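Local structure of 6-phosphogluconolactonase (Leishmania braziliensis, 3CSS) at residues A[7-12]-A[254-259]; A[13-18]-A[49-54]; A[121-126]-A[198-203]; A[76-81]-A[110-115]; A[136-141]-A[152-157]. The protein probably hydrolyses 6-phosphogluconolactone to 6-phosphogluconate, the second step of the oxidative pentose phosphate pathway. All blocks are in the same frame, centred on the assembly; numbering follows the deposited sequence. Where two conformers were deposited one is given.

How the contacts relate
The five contacts illustrate how an alpha/beta fold ties together remote parts of one chain. Contacts 1, 3 and 4 reach the same mixed sheet, contact 2 joins two helices, and contact 5 uses the separate hairpin 143-145/152-154. Contact 1 pairs the first and last strands and so spans nearly the whole chain; the other four fall between its segments. Contact 2, centred about 12 Å from contact 1, follows directly, for strand 7-10 leads into helix 14-30; both lie at the parallel edge. Contacts 3 and 4, with centres about 8 Å apart, lie at the antiparallel side, on neighbouring strands 201-204 and 69-77. Contact 5 sits farther along helix 123-140, centred about 22 Å from contact 3.

Contact 1: residues A[7-12]-A[254-259]; sequences TVKICE and TLLLDP
The carbonyl oxygen of T7 takes one hydrogen bond and a weaker CA-H...O contact from the neighbouring strand: L255 N donates to T7 O at 2.8 Å, and T254 CA lies 3.3 Å from T7 O. This pairing recurs along the ladder, where K9 N donates to L255 O and L257 N to K9 O, nearly straight at the hydrogen. C11 N donates to L257 O at 2.6 Å and completes the I10-L257 pair. It is a worked case of parallel strands, the two segments running at only 9° to each other and in register from T7-T254 to I10-L257.

Side chains of a pair share a face. T7 and T254 lie side by side, and a water 2.7 Å from T7 OG1 reaches T254 OG1 only weakly. On the other face I10 is the tight spot: a bend at its second torsion (chi2 -57°) brings the terminal CD1 back over L257, 3.5 Å from L257 CB, closer than usual for two carbons. V8 CG1 meets L257 CD1 more loosely, at 4.1 Å. Beyond the strands, P259 CD comes within 3.1 Å of C11 O.

Strand 7-10 is one edge strand of the mixed sheet, with 252-257 bonded on its other side to strand 214-219. Helix 14-30 covers the L256 face, whereas L255 and L257 pack on helix 225-232.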
# COMPACT_ATOMS: atom_id res chain seq x y z
N THR A 7 8.96 -5.04 -13.70
CA THR A 7 8.40 -4.44 -14.88
C THR A 7 8.37 -2.92 -14.65
O THR A 7 7.93 -2.45 -13.61
CB THR A 7 6.98 -4.98 -15.14
OG1 THR A 7 7.06 -6.38 -15.46
CG2 THR A 7 6.32 -4.23 -16.30
N VAL A 8 8.81 -2.14 -15.62
CA VAL A 8 8.74 -0.68 -15.53
C VAL A 8 8.00 -0.15 -16.76
O VAL A 8 8.38 -0.46 -17.89
CB VAL A 8 10.12 -0.01 -15.48
CG1 VAL A 8 9.98 1.53 -15.47
CG2 VAL A 8 10.90 -0.50 -14.26
N LYS A 9 6.93 0.59 -16.51
CA LYS A 9 6.11 1.18 -17.60
C LYS A 9 6.01 2.69 -17.35
O LYS A 9 5.43 3.15 -16.37
CB LYS A 9 4.73 0.55 -17.68
CG LYS A 9 3.90 1.05 -18.86
CD LYS A 9 2.51 0.42 -18.86
CE LYS A 9 1.66 1.01 -19.95
NZ LYS A 9 2.15 0.61 -21.29
N ILE A 10 6.63 3.44 -18.25
CA ILE A 10 6.58 4.89 -18.19
C ILE A 10 5.38 5.31 -18.99
O ILE A 10 5.34 5.14 -20.22
CB ILE A 10 7.83 5.56 -18.80
CG1 ILE A 10 9.09 5.15 -18.03
CG2 ILE A 10 7.66 7.09 -18.78
CD1 ILE A 10 9.04 5.44 -16.65
N CYS A 11 4.43 5.90 -18.29
CA CYS A 11 3.17 6.32 -18.85
C CYS A 11 3.28 7.81 -19.18
O CYS A 11 4.20 8.50 -18.69
CB CYS A 11 2.09 6.03 -17.83
SG CYS A 11 1.95 4.25 -17.34
N GLU A 12 2.45 8.30 -20.09
CA GLU A 12 2.44 9.71 -20.48
C GLU A 12 1.64 10.56 -19.50
O GLU A 12 1.81 11.78 -19.40
CB GLU A 12 1.82 9.87 -21.88
CG GLU A 12 2.76 9.62 -23.05
CD GLU A 12 2.58 8.24 -23.69
OE1 GLU A 12 2.98 7.24 -23.06
OE2 GLU A 12 2.05 8.17 -24.82
N THR A 254 5.96 -4.23 -10.19
CA THR A 254 5.72 -3.36 -11.34
C THR A 254 5.74 -1.89 -10.90
O THR A 254 5.07 -1.55 -9.93
CB THR A 254 4.39 -3.68 -11.95
OG1 THR A 254 4.37 -5.07 -12.35
CG2 THR A 254 4.07 -2.75 -13.14
N LEU A 255 6.51 -1.08 -11.60
CA LEU A 255 6.56 0.38 -11.39
C LEU A 255 5.85 1.07 -12.57
O LEU A 255 6.28 0.95 -13.70
CB LEU A 255 7.99 0.89 -11.32
CG LEU A 255 8.94 0.23 -10.33
CD1 LEU A 255 10.28 1.05 -10.27
CD2 LEU A 255 8.33 0.08 -8.97
N LEU A 256 4.73 1.74 -12.27
CA LEU A 256 3.99 2.55 -13.23
C LEU A 256 4.31 4.01 -12.95
O LEU A 256 3.95 4.53 -11.89
CB LEU A 256 2.47 2.29 -13.07
CG LEU A 256 2.03 0.82 -13.23
CD1 LEU A 256 0.52 0.64 -12.95
CD2 LEU A 256 2.42 0.25 -14.60
N LEU A 257 5.02 4.64 -13.88
CA LEU A 257 5.67 5.91 -13.65
C LEU A 257 5.25 6.89 -14.73
O LEU A 257 4.95 6.48 -15.84
CB LEU A 257 7.18 5.74 -13.71
CG LEU A 257 7.82 4.71 -12.78
CD1 LEU A 257 9.33 4.71 -13.04
CD2 LEU A 257 7.49 5.01 -11.30
N ASP A 258 5.30 8.19 -14.42
CA ASP A 258 5.11 9.20 -15.44
C ASP A 258 6.51 9.62 -15.92
O ASP A 258 7.51 9.12 -15.40
CB ASP A 258 4.24 10.35 -14.91
CG ASP A 258 5.01 11.40 -14.16
OD1 ASP A 258 4.51 12.55 -14.14
OD2 ASP A 258 6.10 11.11 -13.60
N PRO A 259 6.58 10.50 -16.93
CA PRO A 259 7.89 10.75 -17.53
C PRO A 259 8.92 11.36 -16.56
O PRO A 259 10.09 10.97 -16.59
CB PRO A 259 7.58 11.68 -18.71
CG PRO A 259 6.13 11.41 -19.03
CD PRO A 259 5.49 11.13 -17.70
O HOH W 1 6.70 -7.56 -13.04

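Contact 2: residues A[13-18]-A[49-54]; sequences NLSQMS and PKRLYE. With PO4 (phosphate ion), chain B.
R51 reaches across to the start of helix 14-30: its CB faces S18, the middle of the chain and the guanidinium meet L14, and NH2 ends at S15. CB lies 3.9 Å from S18 OG. Further out, R51 CD meets L14 CD2 at 3.6 Å, and a bend at chi3 (56°) turns the rest of the chain across that leucine. NE lies against L14 CD2 and CG, and CZ against L14 CB. The guanidinium, in the conformer described, is flat over L14, whose CB stands 3.6 Å above the centre of its plane. NH1 is close to L14 CD2, while R51 NH2 ends 3.0 Å from S15 OG, at the edge of the group.

Two helices of the alpha/beta fold meet here, their short segments crossing at -59°. N13 is the N-cap of the first: N13 OD1 accepts from Q16 N at 3.0 Å. One turn on, S18 OG donates to L14 O, which S18 N grips from the opposite face of the carbonyl plane. A water donates to S18 OG and accepts from L52 N, bridging the helices where L52 CD1 touches S18 O. K50 NZ makes a weak hydrogen bond to a phosphate ion, probably from the crystallisation liquor, that also lies against the E54 carboxylate.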
# COMPACT_ATOMS: atom_id res chain seq x y z
N ASN A 13 0.73 9.91 -18.79
CA ASN A 13 -0.20 10.62 -17.92
C ASN A 13 -0.90 9.64 -16.97
O ASN A 13 -0.72 8.42 -17.06
CB ASN A 13 -1.23 11.41 -18.75
CG ASN A 13 -2.06 10.53 -19.66
OD1 ASN A 13 -2.65 9.54 -19.22
ND2 ASN A 13 -2.10 10.87 -20.94
N LEU A 14 -1.69 10.19 -16.06
CA LEU A 14 -2.28 9.40 -14.99
C LEU A 14 -3.44 8.51 -15.49
O LEU A 14 -3.76 7.49 -14.87
CB LEU A 14 -2.73 10.31 -13.84
CG LEU A 14 -3.13 9.69 -12.49
CD1 LEU A 14 -2.07 8.76 -11.89
CD2 LEU A 14 -3.51 10.82 -11.52
N SER A 15 -4.07 8.89 -16.60
CA SER A 15 -5.07 8.02 -17.25
C SER A 15 -4.46 6.68 -17.65
O SER A 15 -4.99 5.61 -17.36
CB SER A 15 -5.70 8.70 -18.47
OG SER A 15 -6.35 9.92 -18.11
N GLN A 16 -3.31 6.75 -18.31
CA GLN A 16 -2.60 5.55 -18.73
C GLN A 16 -2.11 4.76 -17.53
O GLN A 16 -2.17 3.53 -17.52
CB GLN A 16 -1.42 5.96 -19.61
CG GLN A 16 -0.65 4.83 -20.22
CD GLN A 16 0.38 5.32 -21.23
OE1 GLN A 16 0.69 6.52 -21.29
NE2 GLN A 16 0.90 4.40 -22.04
N MET A 17 -1.62 5.46 -16.51
CA MET A 17 -1.16 4.79 -15.31
C MET A 17 -2.29 4.01 -14.65
O MET A 17 -2.12 2.86 -14.27
CB MET A 17 -0.62 5.82 -14.33
CG MET A 17 0.06 5.20 -13.16
SD MET A 17 0.75 6.49 -12.14
CE MET A 17 2.06 7.06 -13.21
N SER A 18 -3.43 4.66 -14.52
CA SER A 18 -4.59 4.05 -13.86
C SER A 18 -5.11 2.84 -14.64
O SER A 18 -5.43 1.83 -14.05
CB SER A 18 -5.68 5.09 -13.64
OG SER A 18 -5.14 6.20 -12.91
N PRO A 49 -3.83 6.98 -6.51
CA PRO A 49 -4.73 5.86 -6.86
C PRO A 49 -6.24 6.19 -6.89
O PRO A 49 -7.06 5.35 -7.26
CB PRO A 49 -4.46 4.86 -5.74
CG PRO A 49 -4.22 5.75 -4.57
CD PRO A 49 -3.40 6.89 -5.10
N LYS A 50 -6.60 7.43 -6.52
CA LYS A 50 -8.00 7.81 -6.55
C LYS A 50 -8.63 7.54 -7.93
O LYS A 50 -9.75 7.02 -8.01
CB LYS A 50 -8.13 9.28 -6.17
CG LYS A 50 -9.57 9.78 -6.12
CD LYS A 50 -9.67 11.21 -5.65
CE LYS A 50 -9.11 12.19 -6.62
NZ LYS A 50 -9.61 13.58 -6.30
N ARG A 51 -7.94 7.92 -8.99
CA ARG A 51 -8.54 7.72 -10.30
C ARG A 51 -8.67 6.24 -10.67
O ARG A 51 -9.69 5.87 -11.23
CB ARG A 51 -7.84 8.55 -11.36
CG ARG A 51 -8.19 9.99 -11.20
CD ARG A 51 -7.12 10.84 -11.77
NE ARG A 51 -6.89 10.48 -13.15
CZ ARG A 51 -6.30 11.28 -14.02
NH1 ARG A 51 -5.89 12.47 -13.62
NH2 ARG A 51 -6.14 10.89 -15.27
N LEU A 52 -7.71 5.40 -10.26
CA LEU A 52 -7.86 3.95 -10.41
C LEU A 52 -9.14 3.44 -9.75
O LEU A 52 -9.92 2.69 -10.35
CB LEU A 52 -6.66 3.23 -9.82
CG LEU A 52 -6.74 1.71 -9.68
CD1 LEU A 52 -6.91 1.03 -11.05
CD2 LEU A 52 -5.50 1.20 -8.95
N TYR A 53 -9.35 3.84 -8.51
CA TYR A 53 -10.52 3.43 -7.76
C TYR A 53 -11.82 3.86 -8.45
O TYR A 53 -12.77 3.07 -8.54
CB TYR A 53 -10.45 3.92 -6.31
CG TYR A 53 -9.20 3.49 -5.57
CD1 TYR A 53 -8.41 2.39 -5.99
CD2 TYR A 53 -8.80 4.16 -4.42
CE1 TYR A 53 -7.27 2.01 -5.32
CE2 TYR A 53 -7.64 3.77 -3.73
CZ TYR A 53 -6.88 2.71 -4.18
OH TYR A 53 -5.72 2.34 -3.52
N GLU A 54 -11.85 5.08 -8.97
CA GLU A 54 -13.00 5.59 -9.70
C GLU A 54 -13.26 4.74 -10.94
O GLU A 54 -14.41 4.42 -11.27
CB GLU A 54 -12.78 7.06 -10.06
CG GLU A 54 -12.79 7.97 -8.84
CD GLU A 54 -12.54 9.41 -9.16
OE1 GLU A 54 -12.29 9.71 -10.35
OE2 GLU A 54 -12.60 10.24 -8.24
P PO4 B . -11.99 13.22 -9.97
O1 PO4 B . -13.35 13.89 -9.87
O2 PO4 B . -12.13 12.10 -10.97
O3 PO4 B . -11.66 12.61 -8.62
O4 PO4 B . -10.90 14.16 -10.37
O HOH W 2 -5.12 6.38 -9.95

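Contact 3: residues A[121-126]-A[198-203]; sequences GGLDGA and KVWRVT
A126 and W200 bring the two backbones closest, their CA atoms 6.4 Å apart, where the first turn of helix 123-140 passes the residue just before strand 201-204, with no hydrogen bond between the segments. The indole of W200 fills the interval. With CG set opposite the carbonyl carbon (chi1 -84°) and the ring nearly perpendicular to the CA-CB-CG plane (chi2 88°), one broad face is presented to the helix start. Backbone covers that face: G122 has no CB, and the place one would take runs into W200 CD1, so the bare chain can lie on the ring. G122 CA comes 3.4 Å from W200 NE1, and G122 C and L123 N follow over the face. L123 CA points a C-H at the six-membered ring, 4.0 Å from its centroid. The L123 side chain crosses the indole obliquely, L123 CD1 touching W200 CH2 at 3.6 Å. A126 CB approaches W200 CE3 at 3.7 Å, and V202 CG1 rests on A126 O.

The indole N-H donates to D118 O, and F190 meets the ring edge-to-face. R201 points the other way, NE donating to V199 O and NH2 to P197 O. L123 and A126 also touch V188 of strand 186-189, giving the helix-on-sheet layer of alpha/beta folds, with the W200 indole between helix start and sheet edge.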
# COMPACT_ATOMS: atom_id res chain seq x y z
N GLY A 121 3.85 11.99 21.48
CA GLY A 121 2.87 11.34 22.36
C GLY A 121 1.95 10.32 21.73
O GLY A 121 1.27 9.57 22.44
N GLY A 122 1.92 10.28 20.39
CA GLY A 122 0.99 9.41 19.66
C GLY A 122 1.39 7.95 19.51
O GLY A 122 0.59 7.13 19.04
N LEU A 123 2.62 7.62 19.91
CA LEU A 123 3.16 6.29 19.65
C LEU A 123 2.32 5.15 20.23
O LEU A 123 2.05 4.18 19.54
CB LEU A 123 4.60 6.19 20.18
CG LEU A 123 5.27 4.81 20.08
CD1 LEU A 123 5.41 4.37 18.62
CD2 LEU A 123 6.62 4.84 20.78
N ASP A 124 1.92 5.27 21.50
CA ASP A 124 1.22 4.16 22.20
C ASP A 124 -0.17 3.86 21.61
O ASP A 124 -0.56 2.68 21.47
CB ASP A 124 1.04 4.47 23.69
CG ASP A 124 2.34 4.39 24.47
OD1 ASP A 124 3.39 4.04 23.90
OD2 ASP A 124 2.29 4.68 25.69
N GLY A 125 -0.88 4.93 21.26
CA GLY A 125 -2.15 4.85 20.56
C GLY A 125 -2.04 4.25 19.17
O GLY A 125 -2.89 3.47 18.76
N ALA A 126 -0.99 4.64 18.43
CA ALA A 126 -0.72 4.06 17.12
C ALA A 126 -0.49 2.54 17.22
O ALA A 126 -1.05 1.78 16.44
CB ALA A 126 0.49 4.77 16.44
N LYS A 198 0.37 15.52 9.05
CA LYS A 198 1.17 15.29 10.24
C LYS A 198 0.34 14.54 11.29
O LYS A 198 -0.16 15.13 12.25
CB LYS A 198 1.67 16.62 10.84
CG LYS A 198 2.56 17.44 9.91
CD LYS A 198 3.79 16.67 9.49
CE LYS A 198 4.74 17.51 8.66
NZ LYS A 198 5.90 16.68 8.22
N VAL A 199 0.20 13.24 11.09
CA VAL A 199 -0.59 12.39 11.96
C VAL A 199 0.05 11.02 11.96
O VAL A 199 0.60 10.58 10.93
CB VAL A 199 -2.08 12.26 11.47
CG1 VAL A 199 -2.16 11.69 10.07
CG2 VAL A 199 -2.95 11.43 12.47
N TRP A 200 -0.00 10.35 13.11
CA TRP A 200 0.50 8.98 13.22
C TRP A 200 -0.19 8.06 12.22
O TRP A 200 -1.33 8.31 11.79
CB TRP A 200 0.38 8.43 14.66
CG TRP A 200 1.54 8.83 15.50
CD1 TRP A 200 1.66 9.97 16.24
CD2 TRP A 200 2.76 8.10 15.67
NE1 TRP A 200 2.88 10.00 16.86
CE2 TRP A 200 3.59 8.87 16.51
CE3 TRP A 200 3.24 6.87 15.20
CZ2 TRP A 200 4.87 8.46 16.88
CZ3 TRP A 200 4.51 6.47 15.55
CH2 TRP A 200 5.30 7.25 16.39
N ARG A 201 0.56 7.02 11.84
CA ARG A 201 0.15 6.05 10.84
C ARG A 201 0.23 4.62 11.34
O ARG A 201 1.02 4.27 12.23
CB ARG A 201 1.04 6.14 9.56
CG ARG A 201 1.38 7.54 9.09
CD ARG A 201 0.16 8.30 8.63
NE ARG A 201 0.47 9.63 8.10
CZ ARG A 201 0.81 9.87 6.84
NH1 ARG A 201 0.89 8.89 5.96
NH2 ARG A 201 1.08 11.11 6.45
N VAL A 202 -0.58 3.77 10.72
CA VAL A 202 -0.32 2.34 10.71
C VAL A 202 -0.01 1.94 9.28
O VAL A 202 -0.49 2.57 8.32
CB VAL A 202 -1.47 1.51 11.30
CG1 VAL A 202 -1.65 1.84 12.78
CG2 VAL A 202 -2.74 1.76 10.56
N THR A 203 0.80 0.89 9.14
CA THR A 203 1.23 0.42 7.83
C THR A 203 1.45 -1.09 7.85
O THR A 203 1.89 -1.64 8.85
CB THR A 203 2.55 1.14 7.37
OG1 THR A 203 2.84 0.78 6.02
CG2 THR A 203 3.73 0.84 8.30

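Contact 4: residues A[76-81]-A[110-115]; sequences ERLLSE and RAALAT
L78 meets A112 from the centre of an inverse gamma turn, a tight three-residue kink in which L79 N donates to R77 O at 2.7 Å. The turn begins at R77, the last residue of strand 69-77 in the mixed beta-sheet of this alpha/beta fold, where the chain leaves the strand for a loop, and at it the L78 side chain points toward the short, weakly bonded helix 110-113. L78 CD1 touches A112 CB at 3.6 Å, and L78 CB is 4.0 Å from A112 CB; this is the apolar side-chain touch of the contact. L78 is pressed at the same time by A126 and V129 of helix 123-140, and A112 also touches V129, so that three elements share one apolar cluster.

L113 makes the second approach, and it meets backbone. Its first torsion (chi1 -66°) swings CG to the side of the backbone N, and from there CD2 lies alongside the chain at L78-S80. No hydrogen bond links the two segments, yet the polar groups nearby are well engaged: L78 O accepts from S116 OG, and L79 O from R109 NH1.

R109 also forms a salt bridge with E76 OE2, pairing the end of the strand with the residue that leads into the short helix. The same carboxylate turns back on its own chain, E76 OE1 accepting from R77 N at 2.7 Å on its anti side. Across the segments, the L113 CD2 methyl comes within 3.5 Å of L79 C and 3.6 Å of S80 N.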
# COMPACT_ATOMS: atom_id res chain seq x y z
N GLU A 76 -2.65 3.67 6.68
CA GLU A 76 -3.72 4.60 7.01
C GLU A 76 -3.26 5.70 7.95
O GLU A 76 -2.43 5.48 8.84
CB GLU A 76 -4.93 3.85 7.57
CG GLU A 76 -6.13 4.71 8.00
CD GLU A 76 -6.75 5.52 6.85
OE1 GLU A 76 -6.02 6.31 6.22
OE2 GLU A 76 -7.98 5.39 6.63
N ARG A 77 -3.80 6.88 7.71
CA ARG A 77 -3.67 8.01 8.61
C ARG A 77 -4.64 7.83 9.78
O ARG A 77 -5.84 7.61 9.55
CB ARG A 77 -4.00 9.30 7.86
CG ARG A 77 -3.05 9.65 6.74
CD ARG A 77 -3.40 8.98 5.41
NE ARG A 77 -2.53 9.40 4.32
CZ ARG A 77 -2.73 10.43 3.50
NH1 ARG A 77 -3.79 11.21 3.64
NH2 ARG A 77 -1.84 10.69 2.53
N LEU A 78 -4.16 7.98 11.01
CA LEU A 78 -5.01 7.73 12.19
C LEU A 78 -5.89 8.94 12.49
O LEU A 78 -5.73 9.64 13.50
CB LEU A 78 -4.18 7.30 13.39
CG LEU A 78 -3.42 5.99 13.13
CD1 LEU A 78 -2.59 5.58 14.34
CD2 LEU A 78 -4.37 4.87 12.70
N LEU A 79 -6.80 9.16 11.55
CA LEU A 79 -7.86 10.16 11.64
C LEU A 79 -9.19 9.40 11.58
O LEU A 79 -9.23 8.21 11.28
CB LEU A 79 -7.72 11.14 10.47
CG LEU A 79 -6.38 11.89 10.37
CD1 LEU A 79 -6.12 12.38 8.96
CD2 LEU A 79 -6.31 13.05 11.37
N SER A 80 -10.30 10.08 11.87
CA SER A 80 -11.62 9.45 11.76
C SER A 80 -11.86 8.97 10.31
O SER A 80 -11.30 9.52 9.36
CB SER A 80 -12.73 10.40 12.25
OG SER A 80 -13.05 11.40 11.29
N GLU A 81 -12.68 7.92 10.16
CA GLU A 81 -13.09 7.43 8.84
C GLU A 81 -13.79 8.49 7.97
O GLU A 81 -13.72 8.43 6.74
CB GLU A 81 -14.02 6.21 8.98
CG GLU A 81 -13.34 4.95 9.50
CD GLU A 81 -14.20 3.70 9.39
OE1 GLU A 81 -13.62 2.61 9.18
OE2 GLU A 81 -15.44 3.80 9.52
N ARG A 110 -10.02 4.39 16.86
CA ARG A 110 -10.46 5.05 18.10
C ARG A 110 -9.38 5.21 19.15
O ARG A 110 -9.26 6.23 19.82
CB ARG A 110 -11.60 4.25 18.74
CG ARG A 110 -13.00 4.68 18.36
CD ARG A 110 -13.88 4.51 19.58
NE ARG A 110 -13.18 4.98 20.76
CZ ARG A 110 -13.26 6.21 21.24
NH1 ARG A 110 -14.05 7.09 20.64
NH2 ARG A 110 -12.57 6.56 22.31
N ALA A 111 -8.60 4.14 19.35
CA ALA A 111 -7.55 4.15 20.38
C ALA A 111 -6.48 5.23 20.15
O ALA A 111 -5.79 5.63 21.09
CB ALA A 111 -6.90 2.77 20.50
N ALA A 112 -6.34 5.69 18.91
CA ALA A 112 -5.33 6.68 18.52
C ALA A 112 -5.83 8.12 18.38
O ALA A 112 -5.03 9.04 18.37
CB ALA A 112 -4.66 6.25 17.20
N LEU A 113 -7.13 8.32 18.24
CA LEU A 113 -7.64 9.65 17.85
C LEU A 113 -7.31 10.78 18.85
O LEU A 113 -7.06 11.92 18.45
CB LEU A 113 -9.15 9.60 17.56
CG LEU A 113 -9.59 8.77 16.35
CD1 LEU A 113 -11.11 8.85 16.20
CD2 LEU A 113 -8.90 9.23 15.08
N ALA A 114 -7.27 10.47 20.14
CA ALA A 114 -6.94 11.49 21.15
C ALA A 114 -5.47 11.97 21.09
O ALA A 114 -5.17 13.06 21.57
CB ALA A 114 -7.29 11.00 22.57
N THR A 115 -4.57 11.19 20.49
CA THR A 115 -3.13 11.51 20.50
C THR A 115 -2.40 11.42 19.13
O THR A 115 -1.19 11.70 19.06
CB THR A 115 -2.39 10.60 21.52
OG1 THR A 115 -2.50 9.23 21.12
CG2 THR A 115 -2.96 10.78 22.95

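Contact 5: residues A[136-141]-A[152-157]; sequences KLLNCL and SVPVVD
L137 starts the contact, its CB 4.4 Å from P154 CG in a light touch. The setting is the end of helix 123-140 and the small two-stranded antiparallel hairpin that follows, strands 143-145 and 152-154, the hairpin lying outside the main mixed sheet. Helix and strand segments run almost at right angles (83°), and their axes approach to 8.0 Å.

L138, next along, sits with its CB off to one side. Its second torsion (168°) extends the chain to CD1 and leaves CD2 as the methyl that meets the strand, L138 CD2 reaching S152 O at 3.6 Å. L138 CD2 also lies 4.2 Å from P154 CD, so one branch spans the strand from S152 to the proline ring. The chain then leaves helical geometry at L141, whose N still closes the last turn on L137 O at 3.0 Å.

L141 points toward the strand and meets P154 at an angle. It also touches Q70 and I72 of strand 69-77, as L137 does with I72, so that the helix end is wedged between the hairpin and the main sheet. P154 is the common partner of all three leucines, and C143 of the partner strand touches it too. L141 CD2 meets P154 CB at 3.7 Å and, farther on, V156 CG2 at 4.4 Å.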
# COMPACT_ATOMS: atom_id res chain seq x y z
N LYS A 136 -6.93 -8.65 13.23
CA LYS A 136 -7.98 -8.75 12.23
C LYS A 136 -7.45 -9.37 10.94
O LYS A 136 -8.09 -10.25 10.36
CB LYS A 136 -8.61 -7.38 11.96
CG LYS A 136 -10.06 -7.42 11.71
CD LYS A 136 -10.62 -6.06 11.34
CE LYS A 136 -11.15 -5.30 12.53
NZ LYS A 136 -11.96 -4.14 12.08
N LEU A 137 -6.27 -8.92 10.49
CA LEU A 137 -5.67 -9.44 9.26
C LEU A 137 -5.35 -10.94 9.39
O LEU A 137 -5.64 -11.73 8.50
CB LEU A 137 -4.40 -8.65 8.89
CG LEU A 137 -4.63 -7.18 8.46
CD1 LEU A 137 -3.27 -6.49 8.25
CD2 LEU A 137 -5.54 -7.07 7.19
N LEU A 138 -4.77 -11.31 10.52
CA LEU A 138 -4.37 -12.70 10.75
C LEU A 138 -5.59 -13.63 10.85
O LEU A 138 -5.49 -14.82 10.57
CB LEU A 138 -3.50 -12.80 11.99
CG LEU A 138 -2.09 -12.22 11.89
CD1 LEU A 138 -1.46 -12.11 13.26
CD2 LEU A 138 -1.21 -13.04 10.96
N ASN A 139 -6.73 -13.06 11.24
CA ASN A 139 -7.99 -13.81 11.37
C ASN A 139 -8.79 -13.91 10.07
O ASN A 139 -9.53 -14.87 9.88
CB ASN A 139 -8.87 -13.13 12.43
CG ASN A 139 -8.47 -13.47 13.86
OD1 ASN A 139 -7.68 -14.40 14.12
ND2 ASN A 139 -9.07 -12.76 14.81
N CYS A 140 -8.66 -12.92 9.19
CA CYS A 140 -9.56 -12.78 8.03
C CYS A 140 -8.92 -13.04 6.67
O CYS A 140 -9.65 -13.25 5.70
CB CYS A 140 -10.16 -11.38 7.99
SG CYS A 140 -11.14 -10.98 9.44
N LEU A 141 -7.59 -12.95 6.58
CA LEU A 141 -6.86 -13.21 5.34
C LEU A 141 -6.20 -14.60 5.30
O LEU A 141 -5.99 -15.24 6.35
CB LEU A 141 -5.79 -12.13 5.12
CG LEU A 141 -6.20 -10.83 4.44
CD1 LEU A 141 -7.39 -10.17 5.16
CD2 LEU A 141 -4.98 -9.90 4.35
N SER A 152 2.84 -15.90 11.79
CA SER A 152 2.36 -15.98 10.41
C SER A 152 2.25 -14.60 9.76
O SER A 152 2.27 -13.55 10.44
CB SER A 152 1.01 -16.68 10.36
OG SER A 152 1.14 -17.97 10.91
N VAL A 153 2.12 -14.62 8.44
CA VAL A 153 2.00 -13.42 7.62
C VAL A 153 0.79 -13.59 6.70
O VAL A 153 0.61 -14.68 6.12
CB VAL A 153 3.30 -13.17 6.78
CG1 VAL A 153 3.53 -14.27 5.71
CG2 VAL A 153 3.26 -11.83 6.14
N PRO A 154 -0.04 -12.54 6.58
CA PRO A 154 -1.08 -12.59 5.56
C PRO A 154 -0.43 -12.53 4.18
O PRO A 154 0.56 -11.82 3.99
CB PRO A 154 -1.95 -11.37 5.85
CG PRO A 154 -1.08 -10.42 6.56
CD PRO A 154 -0.06 -11.26 7.31
N VAL A 155 -0.94 -13.33 3.26
CA VAL A 155 -0.44 -13.38 1.89
C VAL A 155 -1.37 -12.55 1.03
O VAL A 155 -2.53 -12.92 0.78
CB VAL A 155 -0.32 -14.83 1.36
CG1 VAL A 155 0.17 -14.82 -0.08
CG2 VAL A 155 0.61 -15.63 2.27
N VAL A 156 -0.88 -11.39 0.63
CA VAL A 156 -1.67 -10.47 -0.18
C VAL A 156 -1.42 -10.75 -1.66
O VAL A 156 -0.27 -10.90 -2.08
CB VAL A 156 -1.34 -9.01 0.19
CG1 VAL A 156 -2.10 -8.05 -0.70
CG2 VAL A 156 -1.62 -8.78 1.66
N ASP A 157 -2.47 -10.81 -2.47
CA ASP A 157 -2.30 -11.04 -3.92
C ASP A 157 -1.72 -9.82 -4.66
O ASP A 157 -0.78 -9.95 -5.46
CB ASP A 157 -3.63 -11.46 -4.57
CG ASP A 157 -4.09 -12.82 -4.11
OD1 ASP A 157 -3.49 -13.81 -4.58
OD2 ASP A 157 -4.99 -12.88 -3.26